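Local coordinates for shikimate dehydrogenase (NADP(+)) (PDB 3U62), which probably catalyses the reversible NADPH-linked reduction of 3-dehydroshikimate to shikimate, a step on the chorismate pathway to the aromatic amino acids, at residues A[71-74]-A[75-78]. Sequence-based numbering, arbitrary orientation.
Sequences EPSE and DAQR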
ATOM      1  N   GLU A  71      11.752   6.768 -14.820  1.00 11.79           N
ATOM      2  CA  GLU A  71      11.075   6.119 -15.938  1.00 13.31           C
ATOM      3  C   GLU A  71      10.189   4.997 -15.392  1.00 11.24           C
ATOM      4  O   GLU A  71      10.692   3.925 -15.038  1.00 11.19           O
ATOM      5  CB  GLU A  71      12.096   5.579 -16.947  1.00 13.61           C
ATOM      6  CG  GLU A  71      11.488   4.942 -18.189  1.00 18.97           C
ATOM      7  CD  GLU A  71      12.543   4.385 -19.126  1.00 29.43           C
ATOM      8  OE1 GLU A  71      13.131   5.176 -19.896  1.00 31.23           O
ATOM      9  OE2 GLU A  71      12.779   3.157 -19.093  1.00 33.21           O
ATOM     10  N   PRO A  72       8.868   5.242 -15.308  1.00 11.13           N
ATOM     11  CA  PRO A  72       7.980   4.253 -14.700  1.00 10.90           C
ATOM     12  C   PRO A  72       7.685   3.061 -15.605  1.00 10.84           C
ATOM     13  O   PRO A  72       7.678   3.193 -16.833  1.00 11.68           O
ATOM     14  CB  PRO A  72       6.698   5.049 -14.437  1.00 11.97           C
ATOM     15  CG  PRO A  72       6.706   6.127 -15.454  1.00 15.86           C
ATOM     16  CD  PRO A  72       8.143   6.460 -15.722  1.00 11.83           C
ATOM     17  N   SER A  73       7.451   1.908 -14.981  1.00  9.41           N
ATOM     18  CA  SER A  73       7.013   0.710 -15.688  1.00  8.59           C
ATOM     19  C   SER A  73       5.576   0.886 -16.167  1.00  9.44           C
ATOM     20  O   SER A  73       4.869   1.790 -15.712  1.00  8.92           O
ATOM     21  CB  SER A  73       7.116  -0.513 -14.773  1.00  9.25           C
ATOM     22  OG  SER A  73       6.270  -0.383 -13.643  1.00  9.44           O
ATOM     23  N   GLU A  74       5.149   0.017 -17.081  1.00  9.98           N
ATOM     24  CA  GLU A  74       3.803   0.074 -17.652  1.00 11.79           C
ATOM     25  C   GLU A  74       2.713   0.004 -16.581  1.00 10.79           C
ATOM     26  O   GLU A  74       1.731   0.748 -16.645  1.00  9.98           O
ATOM     27  CB  GLU A  74       3.613  -1.045 -18.679  1.00 13.80           C
ATOM     28  CG  GLU A  74       2.352  -0.923 -19.531  1.00 24.02           C
ATOM     29  CD  GLU A  74       2.160  -2.095 -20.482  1.00 33.07           C
ATOM     30  OE1 GLU A  74       2.858  -3.121 -20.332  1.00 31.68           O
ATOM     31  OE2 GLU A  74       1.302  -1.991 -21.385  1.00 34.33           O
ATOM     32  N   ASP A  75       2.890  -0.886 -15.607  1.00  9.11           N
ATOM     33  CA  ASP A  75       1.921  -1.030 -14.518  1.00  9.71           C
ATOM     34  C   ASP A  75       1.933   0.165 -13.565  1.00  8.54           C
ATOM     35  O   ASP A  75       0.877   0.580 -13.085  1.00  8.81           O
ATOM     36  CB  ASP A  75       2.119  -2.348 -13.759  1.00 11.15           C
ATOM     37  CG  ASP A  75       3.538  -2.529 -13.253  1.00 10.24           C
ATOM     38  OD1 ASP A  75       4.468  -2.607 -14.084  1.00 12.22           O
ATOM     39  OD2 ASP A  75       3.721  -2.607 -12.020  1.00 10.58           O
ATOM     40  N   ALA A  76       3.118   0.721 -13.305  1.00  8.10           N
ATOM     41  CA  ALA A  76       3.239   1.939 -12.501  1.00  8.00           C
ATOM     42  C   ALA A  76       2.540   3.118 -13.179  1.00  9.03           C
ATOM     43  O   ALA A  76       1.947   3.962 -12.505  1.00  8.41           O
ATOM     44  CB  ALA A  76       4.701   2.262 -12.234  1.00  7.95           C
ATOM     45  N   GLN A  77       2.619   3.164 -14.508  1.00  7.93           N
ATOM     46  CA  GLN A  77       1.918   4.170 -15.306  1.00  9.46           C
ATOM     47  C   GLN A  77       0.403   4.031 -15.186  1.00  9.64           C
ATOM     48  O   GLN A  77      -0.301   5.026 -15.007  1.00  9.17           O
ATOM     49  CB  GLN A  77       2.336   4.087 -16.774  1.00  8.72           C
ATOM     50  CG  GLN A  77       3.732   4.616 -17.074  1.00 10.31           C
ATOM     51  CD  GLN A  77       4.205   4.283 -18.481  1.00 13.71           C
ATOM     52  OE1 GLN A  77       3.968   3.187 -18.992  1.00 15.90           O
ATOM     53  NE2 GLN A  77       4.890   5.232 -19.112  1.00 15.14           N
ATOM     54  N   ARG A  78      -0.091   2.798 -15.286  1.00  9.44           N
ATOM     55  CA  ARG A  78      -1.524   2.525 -15.156  1.00 10.29           C
ATOM     56  C   ARG A  78      -2.045   2.884 -13.768  1.00 10.28           C
ATOM     57  O   ARG A  78      -3.163   3.381 -13.623  1.00 11.76           O
ATOM     58  CB  ARG A  78      -1.832   1.057 -15.475  1.00 12.91           C
ATOM     59  CG  ARG A  78      -1.647   0.671 -16.940  1.00 19.23           C
ATOM     60  CD  ARG A  78      -2.579   1.459 -17.849  1.00 24.36           C
ATOM     61  NE  ARG A  78      -2.405   1.115 -19.257  1.00 29.87           N
ATOM     62  CZ  ARG A  78      -3.089   1.661 -20.257  1.00 32.12           C
ATOM     63  NH1 ARG A  78      -4.008   2.590 -20.019  1.00 28.25           N
ATOM     64  NH2 ARG A  78      -2.858   1.275 -21.505  1.00 34.95           N
TER
HETATM   65  O   HOH W   1       0.696   2.056 -19.042  1.00 20.72           O
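Ser-73 turns its hydroxyl onto the first turn of the helix that follows it, and two bonds meet there. OG donates to OD1 of Asp-75 at 2.9 Å, reaching that oxygen from above the carboxylate plane, 58° out of it. From the N-cap position the same OG accepts a weak capping bond from Ala-76 N at 3.4 Å. CG of Asp-75 lies between its backbone N and carbonyl carbon (chi1 54°), which brings OD1 round to the serine. The other carboxylate oxygen, OD2, is held by Trp-95 NE1, so the acid ties the cap to the helix that starts at Asp-94. With the carboxylate gone, as in an alanine here, the Ser-73 hydroxyl and the Trp-95 indole N-H would probably both lose an acceptor, and the serine would be freer to rotate off the cap.

Behind the cap the packing is close: CB of Pro-72 sits 4.1 Å from the buried methyl CB of Ala-76, with Val-82 touching both residues. CG of Pro-72 meets Gln-77 CG at 3.7 Å, the proline ring and the glutamine chain crossing at about a right angle. Backbone bonds from Gln-77 N to Ser-73 O (2.9 Å) and from Arg-78 N to Glu-74 O (3.1 Å) wind the first turn.

The outer side is looser. Glu-74 runs out extended, its OE2 still 5.3 Å from Arg-78 NE, too far for a salt bridge. A water donates to Glu-74 O at 2.9 Å and only weakly to Gln-77 OE1. Glu-74 is a predicted NADP(+)-binding residue. The whole is a serine N-cap, leading from edge strand 71-72 into helix 74-79 of the substrate-binding domain of shikimate dehydrogenase.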